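Local atomic coordinates of FG41 Malonate Semialdehyde Decarboxylase (Coryneform bacterium, PDB entry 4LHP), a protein that belongs to the tautomerase superfamily and assembles as a trimer of subunits, each built from two beta-alpha-beta units. Residues P1-D6 / R38-T43; I67-T72 / A105-A110. All blocks are in the same frame, centred on the assembly; numbering follows the deposited sequence.

From the N terminus, strand 2-8 leads into helix 13-31 and the chain returns as strand 39-45 beside its start; interaction 1 closes this first beta-alpha-beta loop. The second unit repeats the scheme: strand 66-73, helix 78-92 and strand 102-109, closed by interaction 2. The two contacts follow one another along the chain, neither nested nor crossed. They are joined side by side in one four-stranded sheet, where strands 2-8 and 66-73 run antiparallel at its centre and strands 39-45 and 102-109 flank them. Backbone contacts at L2 N - F71 O (2.8 Å) and D6 O - I67 N (2.8 Å), probably hydrogen bonds, stitch the halves together.

Interaction 1. Residues P1-D6 / R38-T43; sequences PLIRID and RFQILT
The first beta-alpha-beta unit closes where strand 2-6 lies parallel to strand 39-43, with helix 13-31 as the crossover. I3 and I5 carry the backbone pairing: I3 N donates to F39 O (2.7 Å), I41 N to I3 O, I5 N to I41 O, and T43 N to I5 O. Beyond the last direct bond toward the N terminus, a water bridges P1 O and F39 N, while P1 O also lies at the edge of the F39 ring. A phosphate ion, probably from the crystallisation liquor, lies near P1.

On the face that bears I3, I5, Q40 and L42, the side chains of I5 and L42 lie side by side, pointing the same way, with their CD1 atoms 3.8 Å apart. Q40 turns its amide oxygen to R38, whose NE and NH2 both reach OE1 (3.0 and 3.1 Å) from one face of the amide; Q40 NE2 bonds to A20 O on the helix.

The face bearing R4, D6, I41 and T43 meets the neighbouring subunits. I41 CG1 is anti to its carbonyl carbon (chi1 -60°), and CD1 lies over one face of the R4 guanidinium, 3.6 Å from NH1. That NH1 forms a salt bridge with D6 of the second subunit. Within the chain, D6 OD1 comes within 3.3 Å of T43 CB and is hydrogen-bonded to H45 NE2. Such a right-handed parallel crossover, begun at an N-terminal proline, is characteristic of the tautomerase fold.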
loop_
_atom_site.group_PDB
_atom_site.type_symbol
_atom_site.label_atom_id
_atom_site.label_comp_id
_atom_site.label_asym_id
_atom_site.label_seq_id
_atom_site.Cartn_x
_atom_site.Cartn_y
_atom_site.Cartn_z
ATOM N N PRO A 1 5.382 11.548 -6.171
ATOM C CA PRO A 1 5.327 10.250 -5.499
ATOM C C PRO A 1 4.354 10.270 -4.326
ATOM O O PRO A 1 4.148 11.325 -3.727
ATOM C CB PRO A 1 6.748 10.093 -4.975
ATOM C CG PRO A 1 7.121 11.488 -4.597
ATOM C CD PRO A 1 6.484 12.376 -5.647
ATOM N N LEU A 2 3.764 9.123 -4.008
ATOM C CA LEU A 2 2.957 8.987 -2.802
ATOM C C LEU A 2 3.740 8.181 -1.775
ATOM O O LEU A 2 4.151 7.054 -2.043
ATOM C CB LEU A 2 1.626 8.302 -3.110
ATOM C CG LEU A 2 0.758 7.950 -1.898
ATOM C CD1 LEU A 2 0.279 9.198 -1.176
ATOM C CD2 LEU A 2 -0.422 7.090 -2.322
ATOM N N ILE A 3 3.954 8.768 -0.602
ATOM C CA ILE A 3 4.742 8.123 0.440
ATOM C C ILE A 3 3.850 7.617 1.567
ATOM O O ILE A 3 3.167 8.400 2.226
ATOM C CB ILE A 3 5.758 9.100 1.062
ATOM C CG1 ILE A 3 6.443 9.941 -0.021
ATOM C CG2 ILE A 3 6.778 8.344 1.900
ATOM C CD1 ILE A 3 7.171 9.132 -1.069
ATOM N N ARG A 4 3.854 6.307 1.789
ATOM C CA ARG A 4 3.194 5.744 2.961
ATOM C C ARG A 4 4.217 5.552 4.072
ATOM O O ARG A 4 5.108 4.708 3.968
ATOM C CB ARG A 4 2.523 4.409 2.632
ATOM C CG ARG A 4 1.490 4.495 1.527
ATOM C CD ARG A 4 0.650 3.232 1.438
ATOM N NE ARG A 4 -0.495 3.410 0.547
ATOM C CZ ARG A 4 -1.717 3.763 0.943
ATOM N NH1 ARG A 4 -1.985 3.969 2.223
ATOM N NH2 ARG A 4 -2.690 3.908 0.058
ATOM N N ILE A 5 4.092 6.342 5.133
ATOM C CA ILE A 5 4.992 6.232 6.274
ATOM C C ILE A 5 4.280 5.575 7.447
ATOM O O ILE A 5 3.382 6.164 8.049
ATOM C CB ILE A 5 5.507 7.606 6.727
ATOM C CG1 ILE A 5 6.112 8.362 5.544
ATOM C CG2 ILE A 5 6.531 7.441 7.848
ATOM C CD1 ILE A 5 6.480 9.795 5.857
ATOM N N ASP A 6 4.680 4.349 7.763
ATOM C CA ASP A 6 4.131 3.640 8.911
ATOM C C ASP A 6 5.165 3.570 10.028
ATOM O O ASP A 6 6.251 3.017 9.856
ATOM C CB ASP A 6 3.683 2.232 8.514
ATOM C CG ASP A 6 2.423 2.236 7.664
ATOM O OD1 ASP A 6 1.331 1.986 8.215
ATOM O OD2 ASP A 6 2.525 2.491 6.446
ATOM N N ARG A 38 4.253 16.977 -2.608
ATOM C CA ARG A 38 4.261 16.292 -1.322
ATOM C C ARG A 38 2.958 15.540 -1.104
ATOM O O ARG A 38 1.886 16.137 -1.011
ATOM C CB ARG A 38 4.474 17.282 -0.177
ATOM C CG ARG A 38 4.588 16.601 1.174
ATOM C CD ARG A 38 4.963 17.564 2.286
ATOM N NE ARG A 38 5.374 16.833 3.481
ATOM C CZ ARG A 38 5.864 17.393 4.582
ATOM N NH1 ARG A 38 6.010 18.707 4.663
ATOM N NH2 ARG A 38 6.209 16.628 5.607
ATOM N N PHE A 39 3.063 14.224 -1.015
ATOM C CA PHE A 39 1.897 13.379 -0.830
ATOM C C PHE A 39 2.262 12.227 0.084
ATOM O O PHE A 39 2.987 11.311 -0.303
ATOM C CB PHE A 39 1.386 12.901 -2.183
ATOM C CG PHE A 39 1.001 14.027 -3.088
ATOM C CD1 PHE A 39 1.883 14.510 -4.038
ATOM C CD2 PHE A 39 -0.231 14.639 -2.954
ATOM C CE1 PHE A 39 1.529 15.565 -4.853
ATOM C CE2 PHE A 39 -0.588 15.691 -3.763
ATOM C CZ PHE A 39 0.292 16.157 -4.714
ATOM N N GLN A 40 1.754 12.295 1.309
ATOM C CA GLN A 40 2.193 11.411 2.375
ATOM C C GLN A 40 1.022 10.963 3.232
ATOM O O GLN A 40 0.111 11.740 3.510
ATOM C CB GLN A 40 3.202 12.137 3.267
ATOM C CG GLN A 40 4.440 12.633 2.543
ATOM C CD GLN A 40 5.446 13.260 3.490
ATOM O OE1 GLN A 40 5.077 14.002 4.400
ATOM N NE2 GLN A 40 6.723 12.957 3.287
ATOM N N ILE A 41 1.058 9.704 3.650
ATOM C CA ILE A 41 0.091 9.191 4.608
ATOM C C ILE A 41 0.833 8.648 5.818
ATOM O O ILE A 41 1.634 7.721 5.701
ATOM C CB ILE A 41 -0.777 8.074 4.008
ATOM C CG1 ILE A 41 -1.544 8.599 2.792
ATOM C CG2 ILE A 41 -1.745 7.540 5.058
ATOM C CD1 ILE A 41 -2.241 7.522 1.994
ATOM N N LEU A 42 0.567 9.238 6.978
ATOM C CA LEU A 42 1.201 8.811 8.217
ATOM C C LEU A 42 0.269 7.931 9.030
ATOM O O LEU A 42 -0.817 8.354 9.423
ATOM C CB LEU A 42 1.616 10.019 9.053
ATOM C CG LEU A 42 2.990 10.592 8.719
ATOM C CD1 LEU A 42 3.117 10.817 7.225
ATOM C CD2 LEU A 42 3.222 11.883 9.484
ATOM N N THR A 43 0.703 6.703 9.276
ATOM C CA THR A 43 -0.042 5.790 10.124
ATOM C C THR A 43 0.812 5.411 11.323
ATOM O O THR A 43 1.836 4.743 11.182
ATOM C CB THR A 43 -0.443 4.511 9.371
ATOM O OG1 THR A 43 -1.048 4.852 8.118
ATOM C CG2 THR A 43 -1.423 3.697 10.201
HETATM O O HOH W 1 5.504 13.218 -2.170
HETATM O O HOH W 2 0.607 5.033 6.362
#

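Interaction 2. Residues I67-T72 / A105-A110; sequences IIHVFT and AITENA. With PO4 (phosphate ion), chain M.
H69 and T107 meet through a nearly straight hydrogen bond across two parallel strands: NE2 lies 2.7 Å from OG1, which sits at the ring edge and in its plane. With CG anti to the backbone N (chi1 -159°), the imidazole reaches along the sheet toward T107. One ring face receives A105 CB in a CH-pi contact, offset toward the rim, and F71 CZ lies 3.5 Å above the opposite face, over its centre. The imidazole is thus sandwiched and also held at its edge. F71 runs alongside T107, its CE2 3.7 Å from CB.

The face bearing V70, T72, I106 and E108 is lined differently. T72 holds OG1 anti to the backbone N (chi1 -164°), which directs it to phosphate O2 (2.6 Å) and leaves CG2 to meet I106 CG2 at 4.1 Å. Q73 N also binds this phosphate.

Backbone bonds begin with A105 N to I68 O (2.8 Å) and V70 N to A105 O (2.7 Å). They lengthen to 3.3 Å at N109 N - T72 O, toward the end of strand 102-109. N109 ND2 reaches I106 O of the second subunit. Together with helix 78-92, these strands complete the second beta-alpha-beta unit of the tautomerase fold.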
loop_
_atom_site.group_PDB
_atom_site.type_symbol
_atom_site.label_atom_id
_atom_site.label_comp_id
_atom_site.label_asym_id
_atom_site.label_seq_id
_atom_site.Cartn_x
_atom_site.Cartn_y
_atom_site.Cartn_z
ATOM N N ILE A 67 8.799 2.582 8.659
ATOM C CA ILE A 67 8.764 1.958 7.342
ATOM C C ILE A 67 8.265 2.952 6.301
ATOM O O ILE A 67 7.162 3.484 6.415
ATOM C CB ILE A 67 7.867 0.704 7.353
ATOM C CG1 ILE A 67 8.524 -0.387 8.203
ATOM C CG2 ILE A 67 7.624 0.197 5.939
ATOM C CD1 ILE A 67 7.667 -1.608 8.417
ATOM N N ILE A 68 9.095 3.199 5.292
ATOM C CA ILE A 68 8.785 4.157 4.236
ATOM C C ILE A 68 8.530 3.427 2.927
ATOM O O ILE A 68 9.437 2.818 2.366
ATOM C CB ILE A 68 9.955 5.137 4.005
ATOM C CG1 ILE A 68 10.425 5.738 5.330
ATOM C CG2 ILE A 68 9.552 6.232 3.015
ATOM C CD1 ILE A 68 9.340 6.464 6.077
ATOM N N HIS A 69 7.296 3.488 2.444
ATOM C CA HIS A 69 6.949 2.860 1.176
ATOM C C HIS A 69 6.730 3.944 0.129
ATOM O O HIS A 69 5.737 4.668 0.167
ATOM C CB HIS A 69 5.701 1.988 1.325
ATOM C CG HIS A 69 5.569 0.938 0.265
ATOM N ND1 HIS A 69 4.830 -0.213 0.440
ATOM C CD2 HIS A 69 6.083 0.866 -0.986
ATOM C CE1 HIS A 69 4.897 -0.947 -0.656
ATOM N NE2 HIS A 69 5.650 -0.314 -1.536
ATOM N N VAL A 70 7.677 4.057 -0.796
ATOM C CA VAL A 70 7.642 5.097 -1.812
ATOM C C VAL A 70 6.964 4.593 -3.079
ATOM O O VAL A 70 7.386 3.599 -3.669
ATOM C CB VAL A 70 9.062 5.583 -2.155
ATOM C CG1 VAL A 70 9.033 6.548 -3.331
ATOM C CG2 VAL A 70 9.701 6.237 -0.937
ATOM N N PHE A 71 5.899 5.279 -3.479
ATOM C CA PHE A 71 5.203 4.970 -4.722
ATOM C C PHE A 71 5.494 6.070 -5.733
ATOM O O PHE A 71 5.004 7.188 -5.601
ATOM C CB PHE A 71 3.699 4.842 -4.473
ATOM C CG PHE A 71 3.323 3.636 -3.658
ATOM C CD1 PHE A 71 3.295 3.696 -2.274
ATOM C CD2 PHE A 71 3.001 2.439 -4.278
ATOM C CE1 PHE A 71 2.951 2.585 -1.522
ATOM C CE2 PHE A 71 2.655 1.326 -3.532
ATOM C CZ PHE A 71 2.631 1.399 -2.153
ATOM N N THR A 72 6.294 5.747 -6.744
ATOM C CA THR A 72 6.825 6.759 -7.648
ATOM C C THR A 72 6.877 6.252 -9.088
ATOM O O THR A 72 6.818 5.048 -9.336
ATOM C CB THR A 72 8.245 7.170 -7.221
ATOM O OG1 THR A 72 8.614 8.397 -7.862
ATOM C CG2 THR A 72 9.249 6.083 -7.581
ATOM N N ALA A 105 10.948 0.927 1.014
ATOM C CA ALA A 105 10.575 0.130 -0.148
ATOM C C ALA A 105 10.069 1.034 -1.265
ATOM O O ALA A 105 9.409 2.038 -1.007
ATOM C CB ALA A 105 9.509 -0.881 0.227
ATOM N N ILE A 106 10.381 0.670 -2.505
ATOM C CA ILE A 106 9.930 1.429 -3.665
ATOM C C ILE A 106 9.051 0.563 -4.562
ATOM O O ILE A 106 9.399 -0.572 -4.880
ATOM C CB ILE A 106 11.123 1.965 -4.486
ATOM C CG1 ILE A 106 11.998 2.874 -3.616
ATOM C CG2 ILE A 106 10.629 2.713 -5.718
ATOM C CD1 ILE A 106 13.040 3.662 -4.391
ATOM N N THR A 107 7.905 1.106 -4.962
ATOM C CA THR A 107 6.989 0.413 -5.861
ATOM C C THR A 107 6.613 1.358 -6.997
ATOM O O THR A 107 6.193 2.490 -6.759
ATOM C CB THR A 107 5.721 -0.057 -5.122
ATOM O OG1 THR A 107 6.078 -0.994 -4.099
ATOM C CG2 THR A 107 4.748 -0.718 -6.089
ATOM N N GLU A 108 6.760 0.890 -8.232
ATOM C CA GLU A 108 6.714 1.778 -9.392
ATOM C C GLU A 108 5.424 1.699 -10.206
ATOM O O GLU A 108 4.686 0.714 -10.148
ATOM C CB GLU A 108 7.914 1.497 -10.302
ATOM C CG GLU A 108 9.250 1.879 -9.682
ATOM C CD GLU A 108 10.427 1.597 -10.593
ATOM O OE1 GLU A 108 10.387 0.585 -11.326
ATOM O OE2 GLU A 108 11.391 2.392 -10.579
ATOM N N ASN A 109 5.162 2.765 -10.959
ATOM C CA ASN A 109 4.058 2.805 -11.910
ATOM C C ASN A 109 4.361 3.801 -13.028
ATOM O O ASN A 109 5.499 4.243 -13.171
ATOM C CB ASN A 109 2.742 3.150 -11.206
ATOM C CG ASN A 109 2.761 4.520 -10.552
ATOM O OD1 ASN A 109 3.697 5.301 -10.730
ATOM N ND2 ASN A 109 1.716 4.819 -9.790
ATOM N N ALA A 110 3.349 4.152 -13.816
ATOM C CA ALA A 110 3.539 5.043 -14.959
ATOM C C ALA A 110 2.990 6.443 -14.689
ATOM O O ALA A 110 2.148 6.627 -13.811
ATOM C CB ALA A 110 2.881 4.449 -16.198
HETATM P P PO4 M . 7.041 11.131 -8.994
HETATM O O1 PO4 M . 6.364 12.475 -8.850
HETATM O O2 PO4 M . 8.028 10.938 -7.867
HETATM O O3 PO4 M . 6.002 10.034 -8.945
HETATM O O4 PO4 M . 7.779 11.084 -10.312
#